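Local coordinates for uncharacterized protein YPL067C (Saccharomyces cerevisiae, PDB 5KCI) that is of unknown function but is a cytoplasmic DUF3605-family protein that holds a zinc ion and is probably connected with a histidine triad and amyloid toxicity, at residues E24-S28 and G29-R33; A80-S83 and S84-A88; V115-D119 and K120-E124; P142-S146 and G147-W151. All coordinates share one frame; numbering follows the deposited sequence.

Interaction 1: residues E24-S28 and G29-R33; sequences EIIES and GELAR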
# COMPACT_ATOMS: atom_id res chain seq x y z
N GLU A 24 -10.11 -7.30 -11.56
CA GLU A 24 -10.71 -8.63 -11.51
C GLU A 24 -9.92 -9.55 -10.58
O GLU A 24 -10.50 -10.31 -9.80
CB GLU A 24 -10.79 -9.22 -12.91
CG GLU A 24 -11.82 -8.57 -13.82
CD GLU A 24 -11.68 -8.99 -15.28
OE1 GLU A 24 -10.95 -9.96 -15.56
OE2 GLU A 24 -12.30 -8.33 -16.15
N ILE A 25 -8.59 -9.49 -10.66
CA ILE A 25 -7.74 -10.29 -9.77
C ILE A 25 -7.97 -9.91 -8.31
O ILE A 25 -8.06 -10.79 -7.44
CB ILE A 25 -6.27 -10.12 -10.19
CG1 ILE A 25 -6.04 -10.77 -11.56
CG2 ILE A 25 -5.31 -10.73 -9.14
CD1 ILE A 25 -4.72 -10.41 -12.22
N ILE A 26 -8.04 -8.61 -8.01
CA ILE A 26 -8.23 -8.21 -6.62
C ILE A 26 -9.59 -8.68 -6.12
O ILE A 26 -9.72 -9.18 -4.98
CB ILE A 26 -8.07 -6.68 -6.49
CG1 ILE A 26 -6.60 -6.28 -6.64
CG2 ILE A 26 -8.60 -6.17 -5.16
CD1 ILE A 26 -6.39 -4.76 -6.77
N GLU A 27 -10.60 -8.57 -6.97
CA GLU A 27 -11.96 -9.00 -6.64
C GLU A 27 -12.02 -10.50 -6.41
O GLU A 27 -12.73 -10.96 -5.50
CB GLU A 27 -12.90 -8.59 -7.78
CG GLU A 27 -14.33 -9.10 -7.67
CD GLU A 27 -15.11 -8.41 -6.57
OE1 GLU A 27 -14.58 -7.46 -5.95
OE2 GLU A 27 -16.27 -8.82 -6.33
N SER A 28 -11.35 -11.28 -7.25
CA SER A 28 -11.37 -12.73 -7.07
C SER A 28 -10.49 -13.18 -5.92
O SER A 28 -10.62 -14.33 -5.47
CB SER A 28 -10.92 -13.42 -8.36
OG SER A 28 -9.57 -13.14 -8.64
N GLY A 29 -9.63 -12.31 -5.40
CA GLY A 29 -8.71 -12.70 -4.34
C GLY A 29 -7.54 -13.52 -4.82
O GLY A 29 -6.80 -14.07 -3.99
N GLU A 30 -7.33 -13.62 -6.14
CA GLU A 30 -6.22 -14.40 -6.69
C GLU A 30 -4.95 -13.55 -6.74
O GLU A 30 -4.32 -13.34 -7.79
CB GLU A 30 -6.60 -14.94 -8.07
CG GLU A 30 -7.76 -15.90 -8.02
CD GLU A 30 -8.26 -16.32 -9.39
OE1 GLU A 30 -7.59 -15.99 -10.40
OE2 GLU A 30 -9.32 -16.98 -9.45
N LEU A 31 -4.58 -13.05 -5.55
CA LEU A 31 -3.53 -12.05 -5.45
C LEU A 31 -2.16 -12.58 -5.86
O LEU A 31 -1.30 -11.78 -6.25
CB LEU A 31 -3.46 -11.51 -4.02
CG LEU A 31 -4.67 -10.82 -3.43
CD1 LEU A 31 -4.36 -10.31 -2.02
CD2 LEU A 31 -5.18 -9.68 -4.31
N ALA A 32 -1.93 -13.89 -5.78
CA ALA A 32 -0.61 -14.41 -6.15
C ALA A 32 -0.32 -14.14 -7.62
O ALA A 32 0.85 -14.03 -8.00
CB ALA A 32 -0.53 -15.90 -5.87
N ARG A 33 -1.36 -14.05 -8.44
CA ARG A 33 -1.24 -13.71 -9.87
C ARG A 33 -0.64 -12.33 -10.11
O ARG A 33 -0.25 -12.03 -11.26
CB ARG A 33 -2.61 -13.75 -10.53
CG ARG A 33 -3.15 -15.12 -10.84
CD ARG A 33 -4.54 -14.99 -11.44
NE ARG A 33 -4.92 -16.13 -12.29
CZ ARG A 33 -4.88 -16.14 -13.62
NH1 ARG A 33 -4.47 -15.07 -14.30
NH2 ARG A 33 -5.24 -17.22 -14.28

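Interaction 2: residues A80-S83 and S84-A88; sequences AFSS and STLYA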
# COMPACT_ATOMS: atom_id res chain seq x y z
N ALA A 80 -6.97 3.04 13.65
CA ALA A 80 -6.12 3.07 12.48
C ALA A 80 -6.45 4.31 11.67
O ALA A 80 -7.62 4.69 11.58
CB ALA A 80 -6.34 1.82 11.64
N PHE A 81 -5.42 4.99 11.18
CA PHE A 81 -5.54 6.17 10.31
C PHE A 81 -6.11 7.40 11.02
O PHE A 81 -6.30 8.44 10.36
CB PHE A 81 -6.39 5.86 9.07
CG PHE A 81 -5.93 4.65 8.33
CD1 PHE A 81 -4.60 4.51 7.95
CD2 PHE A 81 -6.82 3.62 8.03
CE1 PHE A 81 -4.16 3.38 7.28
CE2 PHE A 81 -6.39 2.50 7.37
CZ PHE A 81 -5.06 2.37 6.99
N SER A 82 -6.34 7.34 12.34
CA SER A 82 -6.91 8.46 13.08
C SER A 82 -5.92 9.60 13.25
O SER A 82 -6.34 10.70 13.62
CB SER A 82 -7.35 8.03 14.48
OG SER A 82 -6.20 7.67 15.21
N SER A 83 -4.64 9.36 13.04
CA SER A 83 -3.61 10.37 13.18
C SER A 83 -2.49 10.07 12.19
O SER A 83 -2.18 8.90 11.95
CB SER A 83 -3.05 10.39 14.61
OG SER A 83 -1.90 11.20 14.68
N SER A 84 -1.90 11.12 11.61
CA SER A 84 -0.87 10.92 10.59
C SER A 84 0.37 10.21 11.14
O SER A 84 1.16 9.67 10.37
CB SER A 84 -0.48 12.25 9.96
OG SER A 84 0.12 13.14 10.88
N THR A 85 0.55 10.20 12.46
CA THR A 85 1.68 9.49 13.04
C THR A 85 1.51 7.98 13.00
O THR A 85 2.46 7.26 13.35
CB THR A 85 1.88 9.89 14.51
OG1 THR A 85 0.81 9.37 15.29
CG2 THR A 85 1.91 11.40 14.66
N LEU A 86 0.33 7.48 12.66
CA LEU A 86 0.01 6.07 12.74
C LEU A 86 0.15 5.36 11.39
O LEU A 86 -0.13 4.16 11.31
CB LEU A 86 -1.41 5.88 13.27
CG LEU A 86 -1.66 6.33 14.72
CD1 LEU A 86 -3.10 6.10 15.13
CD2 LEU A 86 -0.73 5.62 15.68
N TYR A 87 0.53 6.08 10.33
CA TYR A 87 0.66 5.45 9.03
C TYR A 87 1.70 6.17 8.20
O TYR A 87 2.14 7.27 8.53
CB TYR A 87 -0.71 5.41 8.30
CG TYR A 87 -1.35 6.76 8.13
CD1 TYR A 87 -1.04 7.60 7.06
CD2 TYR A 87 -2.28 7.20 9.06
CE1 TYR A 87 -1.65 8.85 6.93
CE2 TYR A 87 -2.88 8.45 8.93
CZ TYR A 87 -2.57 9.27 7.88
OH TYR A 87 -3.18 10.51 7.77
N ALA A 88 2.09 5.54 7.09
CA ALA A 88 3.05 6.14 6.18
C ALA A 88 2.84 5.54 4.80
O ALA A 88 2.60 4.34 4.67
CB ALA A 88 4.48 5.91 6.66
O HOH W 1 -2.93 3.64 11.18

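Interaction 3: residues V115-D119 and K120-E124; sequences VHSPD and KAVRE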
# COMPACT_ATOMS: atom_id res chain seq x y z
N VAL A 115 -8.01 -7.57 7.51
CA VAL A 115 -8.79 -7.60 6.27
C VAL A 115 -8.98 -8.99 5.67
O VAL A 115 -9.76 -9.13 4.71
CB VAL A 115 -8.14 -6.68 5.22
CG1 VAL A 115 -8.11 -5.25 5.73
CG2 VAL A 115 -6.73 -7.15 4.87
N HIS A 116 -8.29 -10.01 6.16
CA HIS A 116 -8.43 -11.38 5.71
C HIS A 116 -8.78 -12.28 6.90
O HIS A 116 -8.22 -13.36 7.05
CB HIS A 116 -7.14 -11.89 5.04
CG HIS A 116 -6.76 -11.16 3.78
ND1 HIS A 116 -7.58 -11.10 2.68
CD2 HIS A 116 -5.61 -10.54 3.42
CE1 HIS A 116 -6.99 -10.43 1.72
NE2 HIS A 116 -5.79 -10.07 2.14
N SER A 117 -9.67 -11.81 7.77
CA SER A 117 -10.05 -12.60 8.92
C SER A 117 -11.06 -13.67 8.50
O SER A 117 -11.83 -13.47 7.56
CB SER A 117 -10.66 -11.71 10.00
OG SER A 117 -11.39 -12.48 10.94
N PRO A 118 -11.06 -14.82 9.19
CA PRO A 118 -12.12 -15.81 8.93
C PRO A 118 -13.49 -15.31 9.35
O PRO A 118 -14.50 -15.71 8.76
CB PRO A 118 -11.67 -17.02 9.77
CG PRO A 118 -10.89 -16.41 10.88
CD PRO A 118 -10.21 -15.20 10.33
N ASP A 119 -13.54 -14.44 10.36
CA ASP A 119 -14.77 -13.77 10.77
C ASP A 119 -15.22 -12.79 9.69
O ASP A 119 -14.61 -11.73 9.51
CB ASP A 119 -14.55 -13.06 12.09
CG ASP A 119 -15.85 -12.62 12.75
OD1 ASP A 119 -16.55 -11.78 12.17
OD2 ASP A 119 -16.20 -13.12 13.84
N LYS A 120 -16.28 -13.13 8.95
CA LYS A 120 -16.75 -12.22 7.90
C LYS A 120 -17.07 -10.83 8.45
O LYS A 120 -16.86 -9.84 7.76
CB LYS A 120 -17.98 -12.79 7.19
CG LYS A 120 -18.50 -11.88 6.07
CD LYS A 120 -19.55 -12.56 5.19
CE LYS A 120 -20.10 -11.60 4.14
NZ LYS A 120 -21.14 -12.22 3.27
N ALA A 121 -17.59 -10.74 9.68
CA ALA A 121 -17.93 -9.43 10.22
C ALA A 121 -16.68 -8.59 10.43
O ALA A 121 -16.64 -7.40 10.06
CB ALA A 121 -18.69 -9.57 11.54
N VAL A 122 -15.64 -9.21 11.00
CA VAL A 122 -14.37 -8.52 11.21
C VAL A 122 -13.74 -8.17 9.88
O VAL A 122 -13.27 -7.03 9.67
CB VAL A 122 -13.44 -9.41 12.06
CG1 VAL A 122 -12.05 -8.78 12.17
CG2 VAL A 122 -14.03 -9.64 13.43
N ARG A 123 -13.71 -9.10 8.93
CA ARG A 123 -13.03 -8.84 7.67
C ARG A 123 -13.72 -7.70 6.91
O ARG A 123 -13.05 -6.79 6.40
CB ARG A 123 -12.96 -10.11 6.82
CG ARG A 123 -14.14 -10.38 5.88
CD ARG A 123 -13.84 -11.57 4.96
NE ARG A 123 -13.56 -12.79 5.70
CZ ARG A 123 -14.35 -13.85 5.77
NH1 ARG A 123 -15.51 -13.90 5.12
NH2 ARG A 123 -13.98 -14.89 6.47
N GLU A 124 -15.05 -7.76 6.80
CA GLU A 124 -15.79 -6.67 6.15
C GLU A 124 -15.57 -5.33 6.86
O GLU A 124 -15.52 -4.28 6.20
CB GLU A 124 -17.28 -7.00 6.11
CG GLU A 124 -17.66 -8.10 5.13
CD GLU A 124 -17.44 -7.70 3.69
OE1 GLU A 124 -18.25 -6.91 3.16
OE2 GLU A 124 -16.43 -8.16 3.10

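Interaction 4: residues P142-S146 and G147-W151; sequences PLLSS and GHVAW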
# COMPACT_ATOMS: atom_id res chain seq x y z
N PRO A 142 -9.89 12.81 -8.14
CA PRO A 142 -10.31 12.47 -9.51
C PRO A 142 -10.07 11.02 -9.84
O PRO A 142 -10.89 10.42 -10.54
CB PRO A 142 -9.49 13.43 -10.37
CG PRO A 142 -8.33 13.72 -9.62
CD PRO A 142 -8.69 13.66 -8.14
N LEU A 143 -9.02 10.41 -9.26
CA LEU A 143 -8.79 8.97 -9.43
C LEU A 143 -9.91 8.15 -8.83
O LEU A 143 -10.40 7.19 -9.45
CB LEU A 143 -7.47 8.59 -8.79
CG LEU A 143 -6.22 9.25 -9.39
CD1 LEU A 143 -4.98 8.89 -8.57
CD2 LEU A 143 -6.02 8.86 -10.82
N LEU A 144 -10.34 8.50 -7.63
CA LEU A 144 -11.48 7.79 -7.04
C LEU A 144 -12.69 7.95 -7.93
O LEU A 144 -13.42 6.97 -8.18
CB LEU A 144 -11.78 8.33 -5.66
CG LEU A 144 -10.65 8.08 -4.66
CD1 LEU A 144 -10.76 9.04 -3.48
CD2 LEU A 144 -10.73 6.61 -4.19
N SER A 145 -12.92 9.17 -8.43
CA SER A 145 -14.10 9.40 -9.26
C SER A 145 -14.05 8.52 -10.49
O SER A 145 -15.09 8.06 -10.97
CB SER A 145 -14.21 10.88 -9.67
OG SER A 145 -14.22 11.73 -8.56
N SER A 146 -12.83 8.24 -10.98
CA SER A 146 -12.61 7.40 -12.16
C SER A 146 -12.59 5.89 -11.90
O SER A 146 -12.50 5.12 -12.86
CB SER A 146 -11.29 7.81 -12.80
OG SER A 146 -11.28 9.19 -13.15
N GLY A 147 -12.65 5.42 -10.65
CA GLY A 147 -12.42 4.01 -10.39
C GLY A 147 -10.96 3.60 -10.53
O GLY A 147 -10.67 2.43 -10.80
N HIS A 148 -10.04 4.53 -10.34
CA HIS A 148 -8.63 4.32 -10.65
C HIS A 148 -7.78 4.26 -9.39
O HIS A 148 -6.58 4.55 -9.41
CB HIS A 148 -8.15 5.42 -11.60
CG HIS A 148 -8.64 5.23 -12.99
ND1 HIS A 148 -8.45 6.15 -14.00
CD2 HIS A 148 -9.30 4.18 -13.54
CE1 HIS A 148 -8.99 5.68 -15.12
NE2 HIS A 148 -9.51 4.49 -14.87
N VAL A 149 -8.41 3.86 -8.29
CA VAL A 149 -7.71 3.51 -7.07
C VAL A 149 -8.09 2.08 -6.72
O VAL A 149 -9.28 1.75 -6.67
CB VAL A 149 -8.08 4.44 -5.90
CG1 VAL A 149 -7.25 4.07 -4.64
CG2 VAL A 149 -7.87 5.89 -6.27
N ALA A 150 -7.09 1.25 -6.42
CA ALA A 150 -7.37 -0.09 -5.94
C ALA A 150 -6.39 -0.42 -4.84
O ALA A 150 -5.34 0.21 -4.71
CB ALA A 150 -7.26 -1.15 -7.05
N TRP A 151 -6.70 -1.46 -4.06
CA TRP A 151 -5.78 -1.82 -3.00
C TRP A 151 -5.96 -3.30 -2.68
O TRP A 151 -7.01 -3.89 -2.93
CB TRP A 151 -5.98 -0.97 -1.73
CG TRP A 151 -7.28 -1.17 -1.02
CD1 TRP A 151 -8.46 -0.50 -1.23
CD2 TRP A 151 -7.54 -2.10 0.06
NE1 TRP A 151 -9.43 -0.97 -0.37
CE2 TRP A 151 -8.89 -1.94 0.43
CE3 TRP A 151 -6.77 -3.05 0.72
CZ2 TRP A 151 -9.50 -2.69 1.46
CZ3 TRP A 151 -7.38 -3.81 1.76
CH2 TRP A 151 -8.72 -3.62 2.10

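Interaction 1: residues E24-S28 and G29-R33
Ile25 lays its CG2 methyl against the backbone just beyond the helix end, 3.1 Å from Glu30 O. That methyl stands anti to the backbone N of Ile25, while CG1 folds back beside the N with chi1 at -68°, a rotamer that turns the shorter branch to the chain beyond the helix, where it also nears CB of Arg33. In Ser28, OG sits between its backbone N and carbonyl carbon (chi1 66°), and from there it donates to Ile25 O at 3.0 Å, arriving above the carbonyl plane. The same hydroxyl oxygen rests 3.4 Å from CG of Glu30. These side chains gather round a Schellman motif that ends helix 19-28. Gly29 is its C-prime residue, with phi of 76°; Gly29 N donates to Ile26 O at 3.2 Å, and Glu30 N makes a weak bond to Ile25 O. A CB on Gly29 would run into Ser28 O. Glu30, the centre of an inverse gamma turn, extends its chain beyond CG and forms a salt bridge from OE1 to Arg33 NE at 3.3 Å. On the buried side CD2 of Leu31 comes to 4.1 Å from CA of Ile26 and a little farther from its CG1. Ile26 and Leu31 both press on Phe152 of strand 149-152, and Tyr155 OH hydrogen-bonds to Gly29 O.

Interaction 2: residues A80-S83 and S84-A88
Phe81 and Tyr87 flank a type I beta turn, Ser83 to Leu86, that leads into strand 87-91, and Phe81 turns the edge of its ring toward the face of Tyr87. The turn is closed by Leu86 N donating to Ser83 O at 3.0 Å. The tight side is aromatic: the two rings form an offset edge-to-face pair with planes at 64°, and CD1 of Phe81 meets CD2 of Tyr87 at 3.7 Å. Tyr87 reaches this place because its CG sits between the backbone N and the carbonyl carbon (chi1 56°), which brings the ring back beside the turn, where CE2 is 3.1 Å from Ser83 O. Phe133 packs on both rings, and Tyr87 OH bonds to Phe195 O; the Tyr87 side chain lies about 7 Å from a bound zinc ion. With an alanine at Tyr87, the Phe81 edge would probably lose the face it meets, and Phe195 O its hydroxyl partner. The outer side is looser: Ser84 is exposed, and a weak hydrogen bond joins the hydroxyls of Ser83 and Thr85. Buried Leu86 reaches partly exposed Ser82, CD1 to OG, the latter bonded to Lys79 O. Beside the turn, one water accepts from Phe81 N at 2.8 Å and donates to Leu86 O at 2.9 Å.

Interaction 3: residues V115-D119 and K120-E124
Asp119 caps the first turn of helix 120-135 with a single carboxylate oxygen. Its OD1 accepts from Val122 N at 3.0 Å, a fairly straight bond (159°) that meets the oxygen from above the carboxylate plane, and takes a second, weak bond from Ala121 N. The carboxylate gets there because CG stands anti to the backbone N of Asp119 (chi1 -167°), which swings OD1 over the helix start. This is a classical N-cap: amide groups of the first turn, which have no carbonyl one turn back to receive them, are met by a side chain. The backbone of Asp119 serves as well, its O accepting from Arg123 N at 2.8 Å, and its N donates to OG of Ser117 at 3.0 Å in an ST turn. Apolar atoms fill in beside the polar ones: CG2 of Val122 lies 3.7 Å from CB of Asp119, and its CG1 faces CB of Ser117. In one of its two conformers Arg123 bends back at chi3, and NE and NH2 both point to Ser117 O in the guanidinium plane; a very short approach of NH2 to Pro118 O makes the details of this grip doubtful. In the conformer given, His116 NE2 is satisfied by Val153 O, beyond the two segments. A carboxylate set at the positive end of the helix dipole is likely to be stabilised in its charged form.

Interaction 4: residues P142-S146 and G147-W151
The imidazole of His148 lies over CB of Ser146 in a CH-pi contact, with CB 3.8 Å from the ring centroid and 23° off the normal. Ser146 O is also above a face of this ring, toward its rim. The ring is bounded elsewhere by Trp19 and Phe172, each edge-to-face with it. An alanine in place of His148 would probably leave CB of Ser146 without the ring face it packs on, and Trp19 and Phe172 without their shared partner. Ser146 keeps OG beside its own backbone N (chi1 -58°), aimed back along the helix to Pro142 O at 2.9 Å; Ser146 N reaches that same carbonyl from the other face of its plane, and Arg177 NH2 also bonds to OG. On the apolar side, CG2 of Val149 fits between two leucines, 3.7 Å from CB of Leu143 and 3.6 Å from CD2 of Leu144. Leu171 of the adjoining strand 165-172 packs on both Leu143 and Val149. Two backbone bonds close the turn, both nearly straight: His148 N to Leu143 O at 2.8 Å and Gly147 N to Leu144 O at 3.0 Å. With positive phi at Gly147, this is a Schellman motif, here ending helix 141-146 and leading the chain through His148 into edge strand 149-152.

The four contacts follow one another along the chain, all within the DUF3605 range, and each is a local turn where a helix or strand begins or ends. Interactions 2 and 4 lead into strands 87-91 and 149-152, the two outermost strands of the four-stranded antiparallel sheet, and their centres are 21 Å apart. Interaction 1 ends helix 19-28 and touches interaction 4, where Ile26 packs on Ala150 and on the backbone of Trp151. Interaction 3 starts helix 120-135 and meets interaction 4 through Val115 and Trp151. Interactions 1 and 2, 27 Å apart between centres, lie on opposite sides of the chain's centre. Strand 149-152 thus joins three of the four sites.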